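Local structure of succinyl-CoA ligase (ADP-forming) subunit alpha (Methanosaeta concilii, 6HXI) at residues G170-V175 and I225-C230; E198-G203 and L217-N222; Q503-Y508 and L538-C543. The protein binds coenzyme A and joins a CoA-ligase region of the succinyl-CoA synthetase clan to a region related to the C-terminal domain of citrate synthase. All coordinates share one frame; numbering follows the deposited sequence. Where two conformers were deposited one is given.

Contact 1. Residues G170-V175 and I225-C230; sequences GCVGFV and IKMIAC
The ring of F174 meets A229 at its edge, where A229 CB lies in the ring plane with F174 CD1 3.8 Å away, while A229 O approaches the same ring corner obliquely. L182, A185 and I189 of helix 179-192 and Y308 of helix 308-322 also pack against this phenyl group. The two strands, 172-175 and 227-230, are parallel neighbours in the central sheet of a flavodoxin-like α/β fold and diverge by only 20°. CG of F174 stands anti to the backbone N (chi1 -174°), which sets the ring beside its own carbonyl carbon, and the small methyl of A229 leaves room for the ring. V172 shares this face: its CG1 is 3.9 Å from A229 CB, and its CG2 runs alongside M227, touching SD. V315 and L319 of helix 308-322 cover the flexible thioether, whose chain bends at its last torsion. On the other face, V175 CG1 rests on C230 CB at 3.6 Å, and helix 212-221 lies over V175 and I228. G173 has no side chain, which makes room there for CG2 of I225. The ladder binding the strands is regular: G173 N donates to M227 O, A229 N to G173 O and V175 N to A229 O. It ends in a fork, for C171 O accepts both M227 N at 3.2 Å and K226 N at 3.1 Å, the latter in the carbonyl plane and the former tilted 30° from it.

Contact 2. Residues E198-G203 and L217-N222; sequences EGVAIG and LRYERN
A buried salt bridge between E198 and R218 ties a sheet strand to the helix packed over it, in an α/β fold, within the CoA-ligase region. Strand 198-201 and helix 217-221 run nearly antiparallel, 171° between their directions, with axes 10.9 Å apart, so long side chains must span the gap. E198 is suited to this: its CG is anti to the backbone N (chi1 -164°) and the chain beyond stays extended, carrying the carboxylate out toward the helix, where the R218 side chain meets it. R218 bends at its third torsion and presents its guanidinium end-on. Both terminal nitrogens, NH1 and NH2, lie 2.8 Å from the single oxygen E198 OE1, which sits in the guanidinium plane. NH1 uses the syn lone pair of that oxygen, whereas NH2 reaches it on the syn side but 33° out of the carboxylate plane. The other oxygen, OE2, is bonded to T145 OG1; R218 NH1 also reaches Y6 O, and NH2 reaches H215 ND1 one turn back in its own helix. These bonds probably compensate the buried charges and should restrict rotation of both groups. Y219 adds its aromatic edge: CE1 stands 3.2 Å from E198 OE1, which lies in the ring plane, where the ring hydrogens carry slight positive charge. Beyond it the phenol hydroxyl touches V200 CG2 at 3.7 Å and is hydrogen-bonded to F174 O of the neighbouring strand. V200, branched and apolar, also meets the edge of the guanidinium group. The helix thus passes across strand 172-176 on its way from strand 196-201 to strand 227-233, the β-α-β crossover of a flavodoxin-like domain.

Contact 3. Residues Q503-Y508 and L538-C543; sequences QLLISY and LNVDGC
In the helical region related to the C-terminal domain of citrate synthase, L505 and I506 of helix 500-512 pack against V540 and C543 in the first turn of helix 540-555 and L538 just before it. The two hydrophobic residues are adjacent in sequence, and both direct their CB toward the second helix. C543 was modelled in two conformers; in the one described, SG stands anti to its backbone N (chi1 -161°) and comes between the pair, 3.6 Å from L505 CB and 3.4 Å from I506 CG1. These sulfur contacts are accordingly less certain than their neighbours. L505 CD1 meets V540 CG1 at 4.1 Å, the two side chains crossing at about a right angle, and I506 CD1 meets L538 CD2 at 4.2 Å. F404 and I411 of helix 399-412 close in on L505, while L519 and L523 of helix 517-530 pack on I506. N539 caps the second helix: its OD1 accepts from G542 N at 3.0 Å, and its ND2 is bonded to G489 O. Having no side chain, G542 lets L538 CD1 lie close against the first turn. On the first helix S507 folds its hydroxyl back to Q503 O, 2.7 Å from OG, so its polar end is bonded within its own helix; L504 instead packs on L378 of the second subunit. Across the contact everything that meets is apolar carbon or sulfur, so the fit depends on shape and on exclusion of water.

Read from the N terminus, the chain lays down 170-175, turns through helix 179-192 and returns in 198-203; helix 212-221 then brings 217-222 back over the sheet and closes contact 2. Only a few residues later 225-230 closes contact 1, so contact 2 is nested inside the longer loop. Their centres are 8 Å apart, and they touch: F174 O of contact 1 probably receives V200 N of contact 2. Together they fix three neighbouring strands and one covering helix. Contact 3 follows in series, closed by 538-543 after helix 517-530, 30 residues beyond 503-508, joining two helices of the citrate-synthase-like region on the opposite side of the chain's centre, with nearest atoms about 69 Å from contact 2.

Contact 1. Residues G170-V175 and I225-C230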
ATOM      1  N   GLY B 170     -10.019  41.421 -46.709  1.00 57.20           N
ATOM      2  CA  GLY B 170     -10.596  41.963 -47.932  1.00 57.70           C
ATOM      3  C   GLY B 170     -10.942  43.423 -47.701  1.00 61.23           C
ATOM      4  O   GLY B 170     -10.367  44.057 -46.813  1.00 60.82           O
ATOM      5  N   CYS B 171     -11.910  43.953 -48.444  1.00 58.53           N
ATOM      6  CA  CYS B 171     -12.336  45.358 -48.368  1.00 59.43           C
ATOM      7  C   CYS B 171     -13.717  45.561 -47.739  1.00 58.09           C
ATOM      8  O   CYS B 171     -14.164  46.707 -47.629  1.00 58.80           O
ATOM      9  CB  CYS B 171     -12.285  45.976 -49.760  1.00 63.91           C
ATOM     10  SG  CYS B 171     -13.692  45.525 -50.813  1.00 69.30           S
ATOM     11  N   VAL B 172     -14.413  44.468 -47.369  1.00 50.68           N
ATOM     12  CA  VAL B 172     -15.789  44.525 -46.861  1.00 48.58           C
ATOM     13  C   VAL B 172     -15.886  44.633 -45.340  1.00 49.35           C
ATOM     14  O   VAL B 172     -15.322  43.820 -44.619  1.00 47.05           O
ATOM     15  CB  VAL B 172     -16.662  43.351 -47.407  1.00 51.18           C
ATOM     16  CG1 VAL B 172     -18.150  43.565 -47.097  1.00 49.78           C
ATOM     17  CG2 VAL B 172     -16.449  43.155 -48.917  1.00 52.63           C
ATOM     18  N   GLY B 173     -16.660  45.611 -44.883  1.00 46.67           N
ATOM     19  CA  GLY B 173     -16.985  45.815 -43.476  1.00 45.56           C
ATOM     20  C   GLY B 173     -18.375  45.271 -43.273  1.00 48.95           C
ATOM     21  O   GLY B 173     -19.327  45.815 -43.825  1.00 49.23           O
ATOM     22  N   PHE B 174     -18.498  44.150 -42.547  1.00 46.50           N
ATOM     23  CA  PHE B 174     -19.772  43.450 -42.349  1.00 45.86           C
ATOM     24  C   PHE B 174     -20.363  43.507 -40.922  1.00 48.87           C
ATOM     25  O   PHE B 174     -19.649  43.271 -39.946  1.00 46.18           O
ATOM     26  CB  PHE B 174     -19.649  41.968 -42.794  1.00 46.46           C
ATOM     27  CG  PHE B 174     -20.974  41.257 -42.744  1.00 46.61           C
ATOM     28  CD1 PHE B 174     -21.936  41.479 -43.721  1.00 49.69           C
ATOM     29  CD2 PHE B 174     -21.303  40.444 -41.667  1.00 46.89           C
ATOM     30  CE1 PHE B 174     -23.197  40.886 -43.629  1.00 50.60           C
ATOM     31  CE2 PHE B 174     -22.564  39.853 -41.575  1.00 49.16           C
ATOM     32  CZ  PHE B 174     -23.499  40.068 -42.558  1.00 48.89           C
ATOM     33  N   VAL B 175     -21.699  43.687 -40.823  1.00 45.14           N
ATOM     34  CA  VAL B 175     -22.396  43.673 -39.530  1.00 43.28           C
ATOM     35  C   VAL B 175     -23.791  42.995 -39.654  1.00 46.87           C
ATOM     36  O   VAL B 175     -24.563  43.278 -40.579  1.00 46.99           O
ATOM     37  CB  VAL B 175     -22.438  45.082 -38.843  1.00 47.66           C
ATOM     38  CG1 VAL B 175     -23.344  46.054 -39.573  1.00 48.20           C
ATOM     39  CG2 VAL B 175     -22.823  44.988 -37.366  1.00 46.73           C
ATOM     40  N   ILE B 225     -11.268  49.566 -45.435  1.00 65.62           N
ATOM     41  CA  ILE B 225     -12.636  49.216 -45.827  1.00 63.76           C
ATOM     42  C   ILE B 225     -13.142  50.208 -46.891  1.00 68.08           C
ATOM     43  O   ILE B 225     -13.136  51.425 -46.660  1.00 68.11           O
ATOM     44  CB  ILE B 225     -13.569  49.151 -44.576  1.00 65.17           C
ATOM     45  CG1 ILE B 225     -13.214  47.931 -43.692  1.00 63.48           C
ATOM     46  CG2 ILE B 225     -15.074  49.149 -44.964  1.00 66.13           C
ATOM     47  CD1 ILE B 225     -13.627  48.006 -42.220  1.00 65.83           C
ATOM     48  N   LYS B 226     -13.591  49.674 -48.045  1.00 63.67           N
ATOM     49  CA  LYS B 226     -14.135  50.446 -49.171  1.00 64.66           C
ATOM     50  C   LYS B 226     -15.625  50.092 -49.393  1.00 69.30           C
ATOM     51  O   LYS B 226     -16.319  50.755 -50.158  1.00 71.40           O
ATOM     52  CB  LYS B 226     -13.338  50.141 -50.463  1.00 67.18           C
ATOM     53  CG  LYS B 226     -11.828  49.974 -50.293  1.00 73.10           C
ATOM     54  CD  LYS B 226     -11.094  51.283 -50.045  1.00 82.29           C
ATOM     55  CE  LYS B 226      -9.607  51.079 -49.965  1.00 85.38           C
ATOM     56  NZ  LYS B 226      -8.927  52.313 -49.516  1.00 91.51           N
ATOM     57  N   MET B 227     -16.111  49.045 -48.718  1.00 64.71           N
ATOM     58  CA  MET B 227     -17.463  48.533 -48.904  1.00 63.60           C
ATOM     59  C   MET B 227     -18.096  48.147 -47.568  1.00 63.36           C
ATOM     60  O   MET B 227     -17.436  47.497 -46.749  1.00 60.91           O
ATOM     61  CB  MET B 227     -17.318  47.280 -49.767  1.00 66.22           C
ATOM     62  CG  MET B 227     -18.402  47.060 -50.731  1.00 70.49           C
ATOM     63  SD  MET B 227     -18.014  45.528 -51.599  1.00 73.19           S
ATOM     64  CE  MET B 227     -19.553  44.745 -51.475  1.00 68.56           C
ATOM     65  N   ILE B 228     -19.377  48.521 -47.344  1.00 58.40           N
ATOM     66  CA  ILE B 228     -20.103  48.143 -46.116  1.00 56.03           C
ATOM     67  C   ILE B 228     -21.283  47.219 -46.475  1.00 58.15           C
ATOM     68  O   ILE B 228     -21.933  47.410 -47.494  1.00 58.81           O
ATOM     69  CB  ILE B 228     -20.503  49.337 -45.190  1.00 59.51           C
ATOM     70  CG1 ILE B 228     -19.329  50.351 -45.015  1.00 60.61           C
ATOM     71  CG2 ILE B 228     -21.001  48.829 -43.814  1.00 58.55           C
ATOM     72  CD1 ILE B 228     -19.698  51.737 -44.429  1.00 59.04           C
ATOM     73  N   ALA B 229     -21.493  46.166 -45.697  1.00 52.76           N
ATOM     74  CA  ALA B 229     -22.582  45.221 -45.942  1.00 51.58           C
ATOM     75  C   ALA B 229     -23.267  44.906 -44.630  1.00 56.05           C
ATOM     76  O   ALA B 229     -22.583  44.656 -43.641  1.00 54.09           O
ATOM     77  CB  ALA B 229     -22.036  43.944 -46.568  1.00 51.12           C
ATOM     78  N   CYS B 230     -24.608  44.942 -44.590  1.00 55.15           N
ATOM     79  CA  CYS B 230     -25.281  44.560 -43.352  1.00 54.94           C
ATOM     80  C   CYS B 230     -26.535  43.740 -43.573  1.00 55.70           C
ATOM     81  O   CYS B 230     -27.147  43.784 -44.630  1.00 55.45           O
ATOM     82  CB  CYS B 230     -25.533  45.741 -42.426  1.00 56.49           C
ATOM     83  SG  CYS B 230     -26.779  46.886 -43.012  1.00 62.98           S
TER

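Contact 2. Residues E198-G203 and L217-N222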
ATOM      1  N   GLU B 198     -13.447  42.947 -41.837  1.00 49.12           N
ATOM      2  CA  GLU B 198     -13.981  42.729 -40.499  1.00 48.54           C
ATOM      3  C   GLU B 198     -15.475  42.381 -40.573  1.00 52.56           C
ATOM      4  O   GLU B 198     -16.188  42.872 -41.453  1.00 55.13           O
ATOM      5  CB  GLU B 198     -13.776  44.013 -39.675  1.00 50.04           C
ATOM      6  CG  GLU B 198     -13.932  43.846 -38.183  1.00 57.19           C
ATOM      7  CD  GLU B 198     -13.528  45.075 -37.400  1.00 97.90           C
ATOM      8  OE1 GLU B 198     -14.381  45.976 -37.237  1.00 82.22           O
ATOM      9  OE2 GLU B 198     -12.358  45.147 -36.955  1.00111.60           O
ATOM     10  N   GLY B 199     -15.932  41.576 -39.631  1.00 45.04           N
ATOM     11  CA  GLY B 199     -17.333  41.180 -39.517  1.00 44.51           C
ATOM     12  C   GLY B 199     -17.780  41.125 -38.070  1.00 45.98           C
ATOM     13  O   GLY B 199     -17.039  40.619 -37.230  1.00 42.47           O
ATOM     14  N   VAL B 200     -18.975  41.649 -37.754  1.00 42.45           N
ATOM     15  CA  VAL B 200     -19.487  41.652 -36.371  1.00 42.27           C
ATOM     16  C   VAL B 200     -20.966  41.240 -36.331  1.00 45.03           C
ATOM     17  O   VAL B 200     -21.749  41.709 -37.158  1.00 43.60           O
ATOM     18  CB  VAL B 200     -19.272  43.035 -35.645  1.00 48.13           C
ATOM     19  CG1 VAL B 200     -19.975  43.085 -34.283  1.00 48.19           C
ATOM     20  CG2 VAL B 200     -17.791  43.375 -35.482  1.00 48.18           C
ATOM     21  N   ALA B 201     -21.346  40.373 -35.366  1.00 39.21           N
ATOM     22  CA  ALA B 201     -22.743  40.050 -35.152  1.00 38.64           C
ATOM     23  C   ALA B 201     -23.109  40.741 -33.811  1.00 44.77           C
ATOM     24  O   ALA B 201     -22.451  40.493 -32.792  1.00 43.02           O
ATOM     25  CB  ALA B 201     -22.952  38.550 -35.076  1.00 38.14           C
ATOM     26  N   ILE B 202     -24.088  41.650 -33.820  1.00 40.10           N
ATOM     27  CA  ILE B 202     -24.448  42.374 -32.587  1.00 40.08           C
ATOM     28  C   ILE B 202     -25.376  41.557 -31.646  1.00 42.41           C
ATOM     29  O   ILE B 202     -25.640  41.995 -30.520  1.00 40.21           O
ATOM     30  CB  ILE B 202     -25.017  43.793 -32.873  1.00 44.26           C
ATOM     31  CG1 ILE B 202     -26.321  43.740 -33.708  1.00 45.65           C
ATOM     32  CG2 ILE B 202     -23.961  44.686 -33.518  1.00 45.62           C
ATOM     33  CD1 ILE B 202     -27.344  44.865 -33.371  1.00 44.96           C
ATOM     34  N   GLY B 203     -25.832  40.386 -32.112  1.00 38.53           N
ATOM     35  CA  GLY B 203     -26.757  39.522 -31.385  1.00 37.82           C
ATOM     36  C   GLY B 203     -28.180  39.841 -31.793  1.00 46.00           C
ATOM     37  O   GLY B 203     -28.422  40.857 -32.452  1.00 47.66           O
ATOM     38  N   LEU B 217     -20.162  52.919 -38.403  1.00 57.02           N
ATOM     39  CA  LEU B 217     -19.426  54.186 -38.284  1.00 58.70           C
ATOM     40  C   LEU B 217     -17.928  53.969 -38.183  1.00 62.15           C
ATOM     41  O   LEU B 217     -17.178  54.785 -38.702  1.00 64.44           O
ATOM     42  CB  LEU B 217     -19.937  55.068 -37.132  1.00 58.72           C
ATOM     43  CG  LEU B 217     -21.311  55.691 -37.313  1.00 63.63           C
ATOM     44  CD1 LEU B 217     -21.690  56.510 -36.095  1.00 64.61           C
ATOM     45  CD2 LEU B 217     -21.381  56.543 -38.569  1.00 66.06           C
ATOM     46  N   ARG B 218     -17.494  52.863 -37.551  1.00 56.63           N
ATOM     47  CA  ARG B 218     -16.081  52.501 -37.473  1.00 56.21           C
ATOM     48  C   ARG B 218     -15.578  52.105 -38.871  1.00 61.96           C
ATOM     49  O   ARG B 218     -14.455  52.453 -39.221  1.00 65.21           O
ATOM     50  CB  ARG B 218     -15.849  51.325 -36.527  1.00 51.06           C
ATOM     51  CG  ARG B 218     -15.932  51.627 -35.042  1.00 57.05           C
ATOM     52  CD  ARG B 218     -15.421  50.460 -34.207  1.00 57.07           C
ATOM     53  NE  ARG B 218     -16.091  49.189 -34.513  1.00 55.72           N
ATOM     54  CZ  ARG B 218     -15.587  48.235 -35.290  1.00 60.30           C
ATOM     55  NH1 ARG B 218     -14.412  48.402 -35.881  1.00 48.47           N
ATOM     56  NH2 ARG B 218     -16.271  47.124 -35.514  1.00 50.78           N
ATOM     57  N   TYR B 219     -16.388  51.360 -39.655  1.00 54.91           N
ATOM     58  CA  TYR B 219     -16.016  50.941 -41.005  1.00 54.18           C
ATOM     59  C   TYR B 219     -15.865  52.149 -41.924  1.00 61.74           C
ATOM     60  O   TYR B 219     -15.024  52.117 -42.823  1.00 62.31           O
ATOM     61  CB  TYR B 219     -17.053  49.973 -41.598  1.00 53.07           C
ATOM     62  CG  TYR B 219     -17.343  48.729 -40.784  1.00 50.14           C
ATOM     63  CD1 TYR B 219     -16.395  48.206 -39.903  1.00 50.14           C
ATOM     64  CD2 TYR B 219     -18.538  48.034 -40.942  1.00 49.50           C
ATOM     65  CE1 TYR B 219     -16.655  47.056 -39.164  1.00 49.23           C
ATOM     66  CE2 TYR B 219     -18.803  46.874 -40.211  1.00 48.45           C
ATOM     67  CZ  TYR B 219     -17.853  46.381 -39.335  1.00 53.54           C
ATOM     68  OH  TYR B 219     -18.116  45.238 -38.622  1.00 51.63           O
ATOM     69  N   GLU B 220     -16.683  53.209 -41.691  1.00 60.81           N
ATOM     70  CA  GLU B 220     -16.692  54.464 -42.454  1.00 63.20           C
ATOM     71  C   GLU B 220     -15.412  55.277 -42.256  1.00 69.07           C
ATOM     72  O   GLU B 220     -15.010  56.024 -43.162  1.00 69.89           O
ATOM     73  CB  GLU B 220     -17.899  55.319 -42.066  1.00 65.38           C
ATOM     74  CG  GLU B 220     -18.868  55.560 -43.213  1.00 82.27           C
ATOM     75  CD  GLU B 220     -18.433  56.525 -44.305  1.00112.06           C
ATOM     76  OE1 GLU B 220     -18.228  57.726 -44.011  1.00103.59           O
ATOM     77  OE2 GLU B 220     -18.381  56.093 -45.478  1.00114.03           O
ATOM     78  N   ARG B 221     -14.792  55.149 -41.062  1.00 64.95           N
ATOM     79  CA  ARG B 221     -13.556  55.830 -40.692  1.00 66.53           C
ATOM     80  C   ARG B 221     -12.320  55.034 -41.128  1.00 71.85           C
ATOM     81  O   ARG B 221     -11.290  55.646 -41.436  1.00 74.91           O
ATOM     82  CB  ARG B 221     -13.503  56.090 -39.181  1.00 66.47           C
ATOM     83  CG  ARG B 221     -14.465  57.180 -38.680  1.00 80.24           C
ATOM     84  CD  ARG B 221     -14.239  57.493 -37.202  1.00 94.96           C
ATOM     85  NE  ARG B 221     -14.522  56.344 -36.326  1.00 99.63           N
ATOM     86  CZ  ARG B 221     -14.171  56.262 -35.046  1.00110.55           C
ATOM     87  NH1 ARG B 221     -13.511  57.256 -34.466  1.00 97.66           N
ATOM     88  NH2 ARG B 221     -14.472  55.182 -34.337  1.00 95.36           N
ATOM     89  N   ASN B 222     -12.419  53.682 -41.164  1.00 64.74           N
ATOM     90  CA  ASN B 222     -11.320  52.797 -41.553  1.00 63.90           C
ATOM     91  C   ASN B 222     -10.954  52.916 -43.039  1.00 68.84           C
ATOM     92  O   ASN B 222     -11.779  52.597 -43.892  1.00 65.90           O
ATOM     93  CB  ASN B 222     -11.614  51.331 -41.165  1.00 60.72           C
ATOM     94  CG  ASN B 222     -10.395  50.423 -41.097  1.00 73.02           C
ATOM     95  OD1 ASN B 222      -9.332  50.673 -41.691  1.00 64.35           O
ATOM     96  ND2 ASN B 222     -10.538  49.311 -40.390  1.00 61.38           N
TER

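Contact 3. Residues Q503-Y508 and L538-C543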
ATOM      1  N   GLN B 503     -17.407 -25.052  12.237  1.00 47.54           N
ATOM      2  CA  GLN B 503     -18.635 -25.824  12.305  1.00 48.28           C
ATOM      3  C   GLN B 503     -19.760 -25.166  11.541  1.00 51.39           C
ATOM      4  O   GLN B 503     -20.495 -25.864  10.853  1.00 49.67           O
ATOM      5  CB  GLN B 503     -19.020 -26.161  13.754  1.00 50.73           C
ATOM      6  CG  GLN B 503     -19.888 -27.429  13.916  1.00 68.12           C
ATOM      7  CD  GLN B 503     -19.457 -28.639  13.099  1.00 88.98           C
ATOM      8  OE1 GLN B 503     -18.428 -29.295  13.370  1.00 84.74           O
ATOM      9  NE2 GLN B 503     -20.261 -28.964  12.085  1.00 75.98           N
ATOM     10  N   LEU B 504     -19.834 -23.828  11.593  1.00 48.45           N
ATOM     11  CA  LEU B 504     -20.813 -23.048  10.832  1.00 49.72           C
ATOM     12  C   LEU B 504     -20.634 -23.286   9.311  1.00 49.63           C
ATOM     13  O   LEU B 504     -21.613 -23.529   8.625  1.00 50.39           O
ATOM     14  CB  LEU B 504     -20.688 -21.550  11.176  1.00 49.98           C
ATOM     15  CG  LEU B 504     -21.314 -21.156  12.529  1.00 56.25           C
ATOM     16  CD1 LEU B 504     -20.472 -20.072  13.260  1.00 56.81           C
ATOM     17  CD2 LEU B 504     -22.774 -20.733  12.359  1.00 57.87           C
ATOM     18  N   LEU B 505     -19.373 -23.307   8.832  1.00 42.09           N
ATOM     19  CA  LEU B 505     -18.998 -23.533   7.424  1.00 39.23           C
ATOM     20  C   LEU B 505     -19.267 -24.943   6.969  1.00 44.09           C
ATOM     21  O   LEU B 505     -19.896 -25.149   5.934  1.00 46.53           O
ATOM     22  CB  LEU B 505     -17.536 -23.149   7.171  1.00 37.65           C
ATOM     23  CG  LEU B 505     -17.181 -21.685   7.186  1.00 41.65           C
ATOM     24  CD1 LEU B 505     -15.701 -21.494   7.315  1.00 40.77           C
ATOM     25  CD2 LEU B 505     -17.700 -20.954   5.943  1.00 47.36           C
ATOM     26  N   ILE B 506     -18.842 -25.918   7.752  1.00 40.73           N
ATOM     27  CA  ILE B 506     -19.086 -27.322   7.457  1.00 40.69           C
ATOM     28  C   ILE B 506     -20.573 -27.685   7.524  1.00 43.86           C
ATOM     29  O   ILE B 506     -21.038 -28.470   6.673  1.00 45.21           O
ATOM     30  CB  ILE B 506     -18.244 -28.217   8.393  1.00 44.30           C
ATOM     31  CG1 ILE B 506     -16.754 -28.190   7.996  1.00 44.58           C
ATOM     32  CG2 ILE B 506     -18.826 -29.640   8.456  1.00 46.20           C
ATOM     33  CD1 ILE B 506     -15.853 -29.248   8.800  1.00 51.39           C
ATOM     34  N   SER B 507     -21.312 -27.185   8.539  1.00 39.72           N
ATOM     35  CA  SER B 507     -22.738 -27.551   8.641  1.00 41.81           C
ATOM     36  C   SER B 507     -23.524 -27.024   7.410  1.00 43.82           C
ATOM     37  O   SER B 507     -24.255 -27.775   6.765  1.00 45.12           O
ATOM     38  CB  SER B 507     -23.349 -27.151   9.989  1.00 46.36           C
ATOM     39  OG  SER B 507     -23.142 -25.785  10.312  1.00 56.74           O
ATOM     40  N   TYR B 508     -23.235 -25.799   7.005  1.00 38.64           N
ATOM     41  CA  TYR B 508     -23.823 -25.231   5.793  1.00 37.20           C
ATOM     42  C   TYR B 508     -23.524 -26.069   4.506  1.00 41.32           C
ATOM     43  O   TYR B 508     -24.433 -26.301   3.722  1.00 43.77           O
ATOM     44  CB  TYR B 508     -23.401 -23.750   5.637  1.00 36.56           C
ATOM     45  CG  TYR B 508     -24.026 -23.083   4.428  1.00 38.14           C
ATOM     46  CD1 TYR B 508     -25.284 -22.491   4.511  1.00 42.17           C
ATOM     47  CD2 TYR B 508     -23.439 -23.185   3.169  1.00 38.48           C
ATOM     48  CE1 TYR B 508     -25.925 -21.986   3.380  1.00 46.45           C
ATOM     49  CE2 TYR B 508     -24.066 -22.671   2.030  1.00 39.39           C
ATOM     50  CZ  TYR B 508     -25.289 -22.041   2.148  1.00 46.57           C
ATOM     51  OH  TYR B 508     -25.917 -21.545   1.045  1.00 42.64           O
ATOM     52  N   LEU B 538      -9.458 -29.573  11.644  1.00 34.12           N
ATOM     53  CA  LEU B 538      -9.540 -28.834  10.401  1.00 34.73           C
ATOM     54  C   LEU B 538      -9.890 -27.412  10.856  1.00 42.73           C
ATOM     55  O   LEU B 538     -10.909 -27.213  11.519  1.00 44.46           O
ATOM     56  CB  LEU B 538     -10.654 -29.454   9.554  1.00 36.08           C
ATOM     57  CG  LEU B 538     -10.685 -29.159   8.074  1.00 43.11           C
ATOM     58  CD1 LEU B 538      -9.345 -29.531   7.367  1.00 42.12           C
ATOM     59  CD2 LEU B 538     -11.877 -29.861   7.437  1.00 48.97           C
ATOM     60  N   ASN B 539      -8.960 -26.473  10.659  1.00 39.75           N
ATOM     61  CA  ASN B 539      -9.146 -25.092  11.069  1.00 40.15           C
ATOM     62  C   ASN B 539      -9.989 -24.294  10.012  1.00 46.86           C
ATOM     63  O   ASN B 539     -10.385 -24.863   8.988  1.00 46.19           O
ATOM     64  CB  ASN B 539      -7.786 -24.438  11.401  1.00 36.71           C
ATOM     65  CG  ASN B 539      -6.855 -24.215  10.232  1.00 42.67           C
ATOM     66  OD1 ASN B 539      -7.255 -23.849   9.135  1.00 47.60           O
ATOM     67  ND2 ASN B 539      -5.569 -24.361  10.461  1.00 41.27           N
ATOM     68  N   VAL B 540     -10.270 -23.001  10.288  1.00 44.34           N
ATOM     69  CA  VAL B 540     -11.093 -22.111   9.445  1.00 44.66           C
ATOM     70  C   VAL B 540     -10.504 -21.962   8.049  1.00 45.67           C
ATOM     71  O   VAL B 540     -11.262 -22.054   7.081  1.00 44.71           O
ATOM     72  CB  VAL B 540     -11.411 -20.721  10.104  1.00 49.03           C
ATOM     73  CG1 VAL B 540     -12.471 -19.964   9.322  1.00 48.11           C
ATOM     74  CG2 VAL B 540     -11.914 -20.916  11.520  1.00 50.00           C
ATOM     75  N   ASP B 541      -9.175 -21.723   7.947  1.00 40.06           N
ATOM     76  CA  ASP B 541      -8.487 -21.563   6.677  1.00 39.49           C
ATOM     77  C   ASP B 541      -8.565 -22.810   5.809  1.00 40.15           C
ATOM     78  O   ASP B 541      -8.819 -22.689   4.617  1.00 39.44           O
ATOM     79  CB  ASP B 541      -7.035 -21.085   6.867  1.00 42.56           C
ATOM     80  CG  ASP B 541      -6.945 -19.636   7.329  1.00 66.40           C
ATOM     81  OD1 ASP B 541      -7.926 -19.141   7.930  1.00 71.10           O
ATOM     82  OD2 ASP B 541      -5.892 -19.004   7.103  1.00 76.32           O
ATOM     83  N   GLY B 542      -8.414 -23.978   6.421  1.00 34.92           N
ATOM     84  CA  GLY B 542      -8.535 -25.259   5.737  1.00 34.79           C
ATOM     85  C   GLY B 542      -9.919 -25.468   5.195  1.00 40.06           C
ATOM     86  O   GLY B 542     -10.092 -25.819   4.024  1.00 40.09           O
ATOM     87  N   CYS B 543     -10.903 -25.203   6.049  0.70 38.87           N
ATOM     88  CA  CYS B 543     -12.317 -25.312   5.769  0.70 40.58           C
ATOM     89  C   CYS B 543     -12.731 -24.468   4.542  0.70 41.59           C
ATOM     90  O   CYS B 543     -13.447 -24.972   3.690  0.70 42.12           O
ATOM     91  CB  CYS B 543     -13.112 -24.924   7.006  0.70 42.82           C
ATOM     92  SG  CYS B 543     -14.809 -25.524   6.994  0.70 48.64           S
TER